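Local atomic coordinates of histone acetyltransferase HPA2 and related acetyltransferases (Corynebacterium glutamicum ATCC 13032, PDB entry 2QEC), a protein that probably transfers acyl groups, most likely acetyl from acetyl-coenzyme A, as other GCN5-related N-acetyltransferases do, to a substrate that is not known. Residues A[75-80]-A[126-131]; A[159-164]-A[193-198]. The protein carries 1 engineered substitution. One frame throughout, in Å; residues are numbered along the deposited sequence.

In the fold
Interactions 1 and 2 belong to one mixed sheet, with centres about 12 Å apart. Strands 126-133 and 159-163 are neighbours in it and join the two contacts: Trp126 O lies 2.8 Å from Tyr160 N, a probable hydrogen bond. This pairing is parallel, whereas both contacts are antiparallel. The neighbours then splay, from 4.9 Å between Tyr127 CA and Tyr160 CA to 10.7 Å between Val131 CA and Ala163 CA. Such a V-shaped opening, beside a bulged strand, is where GNAT enzymes usually hold acetyl-coenzyme A; an ethanediol molecule bonded weakly to Val131 N is consistent with a pocket there. Interaction 2 faces the second subunit, while interaction 1 lies near the chain centre.

Interaction 1. Residues A[75-80]-A[126-131]; sequences GVALWD and WYLYTV. With EDO (1,2-ethanediol), chain D.
Leu78 meets both Tyr129 and Thr130, which defines a classic beta bulge between antiparallel strands of the GNAT fold. Leu78 O accepts a hydrogen bond from Tyr129 N at 2.9 Å while Leu78 N donates to Thr130 O, and the register slips by one residue before Trp79 pairs with Leu128. On the same face as Leu78, Thr130 CG2 lies only 3.5 Å from Leu78 CD1, tight for two carbons, and Tyr129 brings its ring edge, at CD2, to Leu78 CD1.

Leu128 works on the other face. With CG anti to its backbone N (chi1 176°), its CB passes the six-membered end of the Trp79 indole, 3.9 Å from CZ3. Leu128 CD1 then settles over the five-membered ring, 3.8 Å from the centroid and 18° off the normal, a CH-pi contact; Leu128 CD2 turns toward ethanediol C1. Arg153 makes a cation-pi contact with the same indole.

At the far end Asp80 and Tyr127 exchange two backbone hydrogen bonds. Asp80 OD2, hydrogen-bonded to Tyr57 OH, approaches the edge of the Tyr127 ring 3.2 Å from CD2, its carboxylate plane only 10° from that of the ring.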
loop_
_atom_site.group_PDB
_atom_site.type_symbol
_atom_site.label_atom_id
_atom_site.label_comp_id
_atom_site.label_asym_id
_atom_site.label_seq_id
_atom_site.Cartn_x
_atom_site.Cartn_y
_atom_site.Cartn_z
ATOM N N GLY A 75 -18.653 16.038 16.591
ATOM C CA GLY A 75 -17.526 15.492 15.834
ATOM C C GLY A 75 -17.691 15.738 14.363
ATOM O O GLY A 75 -18.805 15.986 13.878
ATOM N N VAL A 76 -16.563 15.688 13.676
ATOM C CA VAL A 76 -16.512 15.882 12.244
ATOM C C VAL A 76 -15.423 14.986 11.651
ATOM O O VAL A 76 -14.376 14.739 12.276
ATOM C CB VAL A 76 -16.339 17.396 11.857
ATOM C CG1 VAL A 76 -15.000 17.986 12.324
ATOM C CG2 VAL A 76 -16.540 17.620 10.362
ATOM N N ALA A 77 -15.704 14.459 10.452
ATOM C CA ALA A 77 -14.722 13.742 9.639
ATOM C C ALA A 77 -14.673 14.296 8.193
ATOM O O ALA A 77 -15.718 14.574 7.556
ATOM C CB ALA A 77 -14.996 12.259 9.661
ATOM N N LEU A 78 -13.448 14.407 7.657
ATOM C CA LEU A 78 -13.201 14.918 6.297
ATOM C C LEU A 78 -12.574 13.804 5.498
ATOM O O LEU A 78 -11.578 13.262 5.921
ATOM C CB LEU A 78 -12.270 16.120 6.326
ATOM C CG LEU A 78 -12.785 17.310 7.211
ATOM C CD1 LEU A 78 -11.756 18.429 7.203
ATOM C CD2 LEU A 78 -14.032 17.907 6.685
ATOM N N TRP A 79 -13.234 13.472 4.393
ATOM C CA TRP A 79 -12.865 12.389 3.495
ATOM C C TRP A 79 -12.685 12.903 2.056
ATOM O O TRP A 79 -13.474 13.747 1.566
ATOM C CB TRP A 79 -13.995 11.379 3.505
ATOM C CG TRP A 79 -14.293 10.663 4.803
ATOM C CD1 TRP A 79 -15.072 11.112 5.843
ATOM C CD2 TRP A 79 -13.910 9.335 5.136
ATOM N NE1 TRP A 79 -15.164 10.153 6.802
ATOM C CE2 TRP A 79 -14.470 9.042 6.386
ATOM C CE3 TRP A 79 -13.158 8.355 4.484
ATOM C CZ2 TRP A 79 -14.255 7.833 7.026
ATOM C CZ3 TRP A 79 -12.964 7.138 5.101
ATOM C CH2 TRP A 79 -13.530 6.884 6.363
ATOM N N ASP A 80 -11.664 12.392 1.371
ATOM C CA ASP A 80 -11.509 12.532 -0.060
ATOM C C ASP A 80 -11.933 11.223 -0.703
ATOM O O ASP A 80 -11.643 10.132 -0.209
ATOM C CB ASP A 80 -10.048 12.799 -0.475
ATOM C CG ASP A 80 -9.555 14.150 -0.019
ATOM O OD1 ASP A 80 -9.969 15.163 -0.603
ATOM O OD2 ASP A 80 -8.748 14.209 0.930
ATOM N N TRP A 126 -10.343 5.849 -0.902
ATOM C CA TRP A 126 -10.809 6.942 -0.042
ATOM C C TRP A 126 -9.675 7.388 0.885
ATOM O O TRP A 126 -8.824 6.603 1.221
ATOM C CB TRP A 126 -11.970 6.492 0.835
ATOM C CG TRP A 126 -13.218 6.188 0.080
ATOM C CD1 TRP A 126 -13.478 5.081 -0.695
ATOM C CD2 TRP A 126 -14.338 7.028 -0.029
ATOM N NE1 TRP A 126 -14.731 5.185 -1.256
ATOM C CE2 TRP A 126 -15.286 6.369 -0.831
ATOM C CE3 TRP A 126 -14.678 8.290 0.549
ATOM C CZ2 TRP A 126 -16.532 6.922 -1.102
ATOM C CZ3 TRP A 126 -15.897 8.825 0.261
ATOM C CH2 TRP A 126 -16.816 8.142 -0.540
ATOM N N TYR A 127 -9.659 8.658 1.281
ATOM C CA TYR A 127 -8.682 9.143 2.261
ATOM C C TYR A 127 -9.437 9.755 3.402
ATOM O O TYR A 127 -10.164 10.669 3.161
ATOM C CB TYR A 127 -7.797 10.217 1.628
ATOM C CG TYR A 127 -6.814 10.971 2.516
ATOM C CD1 TYR A 127 -6.115 10.340 3.536
ATOM C CD2 TYR A 127 -6.579 12.336 2.317
ATOM C CE1 TYR A 127 -5.234 11.018 4.323
ATOM C CE2 TYR A 127 -5.691 13.013 3.093
ATOM C CZ TYR A 127 -5.007 12.352 4.080
ATOM O OH TYR A 127 -4.131 13.033 4.875
ATOM N N LEU A 128 -9.206 9.258 4.609
ATOM C CA LEU A 128 -9.672 9.899 5.825
ATOM C C LEU A 128 -8.615 10.875 6.275
ATOM O O LEU A 128 -7.578 10.456 6.807
ATOM C CB LEU A 128 -9.946 8.855 6.899
ATOM C CG LEU A 128 -10.360 9.474 8.241
ATOM C CD1 LEU A 128 -11.560 10.395 8.059
ATOM C CD2 LEU A 128 -10.611 8.364 9.232
ATOM N N TYR A 129 -8.887 12.165 6.045
ATOM C CA TYR A 129 -7.960 13.272 6.283
ATOM C C TYR A 129 -7.905 13.585 7.747
ATOM O O TYR A 129 -6.817 13.636 8.367
ATOM C CB TYR A 129 -8.325 14.502 5.441
ATOM C CG TYR A 129 -7.710 15.824 5.874
ATOM C CD1 TYR A 129 -6.330 15.975 6.046
ATOM C CD2 TYR A 129 -8.497 16.931 6.118
ATOM C CE1 TYR A 129 -5.778 17.223 6.462
ATOM C CE2 TYR A 129 -7.946 18.133 6.518
ATOM C CZ TYR A 129 -6.580 18.260 6.692
ATOM O OH TYR A 129 -6.062 19.487 7.084
ATOM N N THR A 130 -9.075 13.794 8.343
ATOM C CA THR A 130 -9.109 14.130 9.719
ATOM C C THR A 130 -10.432 13.679 10.352
ATOM O O THR A 130 -11.492 13.660 9.688
ATOM C CB THR A 130 -8.833 15.643 9.876
ATOM O OG1 THR A 130 -8.394 15.914 11.201
ATOM C CG2 THR A 130 -10.043 16.462 9.527
ATOM N N VAL A 131 -10.334 13.304 11.624
ATOM C CA VAL A 131 -11.489 13.022 12.479
ATOM C C VAL A 131 -11.283 13.754 13.778
ATOM O O VAL A 131 -10.243 13.648 14.420
ATOM C CB VAL A 131 -11.742 11.465 12.623
ATOM C CG1 VAL A 131 -10.513 10.752 13.087
ATOM C CG2 VAL A 131 -12.892 11.170 13.602
HETATM C C1 EDO D . -7.368 9.859 11.322
HETATM O O1 EDO D . -6.061 9.431 10.945
HETATM C C2 EDO D . -7.572 11.325 10.941
HETATM O O2 EDO D . -7.549 12.207 12.095
#

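Interaction 2. Residues A[159-164]-A[193-198]; sequences IYLEAT and LAMWKP. With EDO (1,2-ethanediol), chain F.
Leu193 opens its part of the second strand by exchanging two backbone hydrogen bonds with Ala163. Ala163 N reaches Leu193 O at 2.8 Å, but from 41° out of the carbonyl plane, whereas the return bond from Leu193 N lies in the carbonyl plane of Ala163. Ala194, in a non-hydrogen-bonded pair with Glu162, sets its methyl against the phenol of Tyr160, with CB 3.8 Å from CE1. Along its own strand, Tyr160 OH makes a very short hydrogen bond to Glu162 OE2.

Met195, present as selenomethionine, runs beside Leu161: its CB is 3.9 Å from Leu161 CD1. With CG anti to the carbonyl carbon (chi1 -51°) and the chain straight at chi2, SE comes 4.1 Å from Ala163 CB, and Tyr172 of helix 166-174 packs on this face. Trp196 returns to the Tyr160 side, where Tyr160 CB approaches the indole edge 4.2 Å from CE3. Its NE1 donates to Pro179 O of the second subunit, tying this strand to the dimer interface. Lys197 N closes on Ile159 O at 2.8 Å.

Strand 192-197 lies between 159-163 and its own predecessor 178-183, the 5-7-6 order of the C-terminal half of the GNAT sheet. Six backbone hydrogen bonds fix the register, and side-chain contact across it is largely apolar, with no salt bridge joining the strands.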
loop_
_atom_site.group_PDB
_atom_site.type_symbol
_atom_site.label_atom_id
_atom_site.label_comp_id
_atom_site.label_asym_id
_atom_site.label_seq_id
_atom_site.Cartn_x
_atom_site.Cartn_y
_atom_site.Cartn_z
ATOM N N ILE A 159 -9.431 2.306 1.604
ATOM C CA ILE A 159 -9.269 3.501 2.401
ATOM C C ILE A 159 -7.790 3.608 2.857
ATOM O O ILE A 159 -7.223 2.644 3.343
ATOM C CB ILE A 159 -10.154 3.457 3.637
ATOM C CG1 ILE A 159 -11.589 3.060 3.264
ATOM C CG2 ILE A 159 -10.132 4.842 4.337
ATOM C CD1 ILE A 159 -12.584 3.027 4.479
ATOM N N TYR A 160 -7.219 4.808 2.715
ATOM C CA TYR A 160 -5.920 5.208 3.291
ATOM C C TYR A 160 -6.118 6.201 4.454
ATOM O O TYR A 160 -7.003 7.035 4.407
ATOM C CB TYR A 160 -5.063 5.846 2.162
ATOM C CG TYR A 160 -3.700 6.382 2.571
ATOM C CD1 TYR A 160 -2.625 5.557 2.704
ATOM C CD2 TYR A 160 -3.525 7.734 2.882
ATOM C CE1 TYR A 160 -1.360 6.050 3.104
ATOM C CE2 TYR A 160 -2.285 8.234 3.295
ATOM C CZ TYR A 160 -1.190 7.362 3.374
ATOM O OH TYR A 160 0.055 7.818 3.767
ATOM N N LEU A 161 -5.319 6.064 5.509
ATOM C CA LEU A 161 -5.199 7.039 6.538
ATOM C C LEU A 161 -3.786 6.994 7.132
ATOM O O LEU A 161 -2.986 6.109 6.857
ATOM C CB LEU A 161 -6.276 6.839 7.634
ATOM C CG LEU A 161 -6.324 5.483 8.363
ATOM C CD1 LEU A 161 -5.225 5.361 9.430
ATOM C CD2 LEU A 161 -7.654 5.302 9.011
ATOM N N GLU A 162 -3.473 7.989 7.946
ATOM C CA GLU A 162 -2.198 8.075 8.652
ATOM C C GLU A 162 -2.469 8.195 10.113
ATOM O O GLU A 162 -3.004 9.215 10.543
ATOM C CB GLU A 162 -1.441 9.275 8.129
ATOM C CG GLU A 162 -0.879 8.979 6.727
ATOM C CD GLU A 162 -0.523 10.222 5.918
ATOM O OE1 GLU A 162 -0.696 11.322 6.445
ATOM O OE2 GLU A 162 -0.020 10.085 4.768
ATOM N N ALA A 163 -2.164 7.153 10.884
ATOM C CA ALA A 163 -2.524 7.138 12.315
ATOM C C ALA A 163 -1.437 7.830 13.136
ATOM O O ALA A 163 -0.243 7.629 12.912
ATOM C CB ALA A 163 -2.759 5.698 12.798
ATOM N N THR A 164 -1.844 8.680 14.069
ATOM C CA THR A 164 -0.887 9.488 14.834
ATOM C C THR A 164 -0.405 8.906 16.169
ATOM O O THR A 164 0.492 9.499 16.798
ATOM C CB THR A 164 -1.465 10.854 15.115
ATOM O OG1 THR A 164 -2.742 10.688 15.752
ATOM C CG2 THR A 164 -1.634 11.642 13.810
ATOM N N LEU A 193 1.790 6.429 11.249
ATOM C CA LEU A 193 1.712 5.084 10.682
ATOM C C LEU A 193 0.646 5.088 9.569
ATOM O O LEU A 193 -0.541 5.168 9.834
ATOM C CB LEU A 193 1.342 4.061 11.760
ATOM C CG LEU A 193 1.280 2.596 11.240
ATOM C CD1 LEU A 193 2.537 2.177 10.570
ATOM C CD2 LEU A 193 0.932 1.618 12.315
ATOM N N ALA A 194 1.099 5.049 8.316
ATOM C CA ALA A 194 0.217 4.910 7.163
ATOM C C ALA A 194 -0.454 3.565 7.247
ATOM O O ALA A 194 0.221 2.550 7.495
ATOM C CB ALA A 194 1.062 4.960 5.863
HETATM N N MSE A 195 -1.751 3.523 6.952
HETATM C CA MSE A 195 -2.515 2.278 6.973
HETATM C C MSE A 195 -3.468 2.207 5.780
HETATM O O MSE A 195 -3.801 3.213 5.190
HETATM C CB MSE A 195 -3.327 2.178 8.274
HETATM C CG MSE A 195 -2.492 2.403 9.517
HETATM SE SE MSE A 195 -3.379 1.986 11.152
HETATM C CE MSE A 195 -2.947 0.276 11.013
ATOM N N TRP A 196 -3.897 0.979 5.466
ATOM C CA TRP A 196 -4.700 0.669 4.313
ATOM C C TRP A 196 -5.797 -0.295 4.692
ATOM O O TRP A 196 -5.496 -1.427 5.122
ATOM C CB TRP A 196 -3.783 -0.036 3.311
ATOM C CG TRP A 196 -4.318 -0.372 1.940
ATOM C CD1 TRP A 196 -4.568 -1.612 1.446
ATOM C CD2 TRP A 196 -4.571 0.542 0.874
ATOM N NE1 TRP A 196 -4.978 -1.530 0.140
ATOM C CE2 TRP A 196 -4.992 -0.217 -0.239
ATOM C CE3 TRP A 196 -4.489 1.932 0.750
ATOM C CZ2 TRP A 196 -5.321 0.367 -1.457
ATOM C CZ3 TRP A 196 -4.828 2.518 -0.465
ATOM C CH2 TRP A 196 -5.229 1.740 -1.552
ATOM N N LYS A 197 -7.043 0.083 4.434
ATOM C CA LYS A 197 -8.142 -0.893 4.423
ATOM C C LYS A 197 -8.340 -1.359 2.983
ATOM O O LYS A 197 -8.679 -0.566 2.105
ATOM C CB LYS A 197 -9.423 -0.317 5.011
ATOM C CG LYS A 197 -10.568 -1.306 4.980
ATOM C CD LYS A 197 -11.662 -0.966 5.929
ATOM C CE LYS A 197 -12.740 -2.049 5.992
ATOM N NZ LYS A 197 -13.225 -2.570 4.659
ATOM N N PRO A 198 -8.069 -2.658 2.716
ATOM C CA PRO A 198 -8.017 -3.072 1.334
ATOM C C PRO A 198 -9.365 -3.110 0.639
ATOM O O PRO A 198 -10.400 -3.193 1.313
ATOM C CB PRO A 198 -7.391 -4.464 1.378
ATOM C CG PRO A 198 -7.530 -4.936 2.772
ATOM C CD PRO A 198 -7.801 -3.748 3.672
HETATM C C1 EDO F . -13.922 0.110 2.702
HETATM O O1 EDO F . -12.862 -0.649 3.271
HETATM C C2 EDO F . -15.201 0.157 3.536
HETATM O O2 EDO F . -15.601 -1.089 4.093
#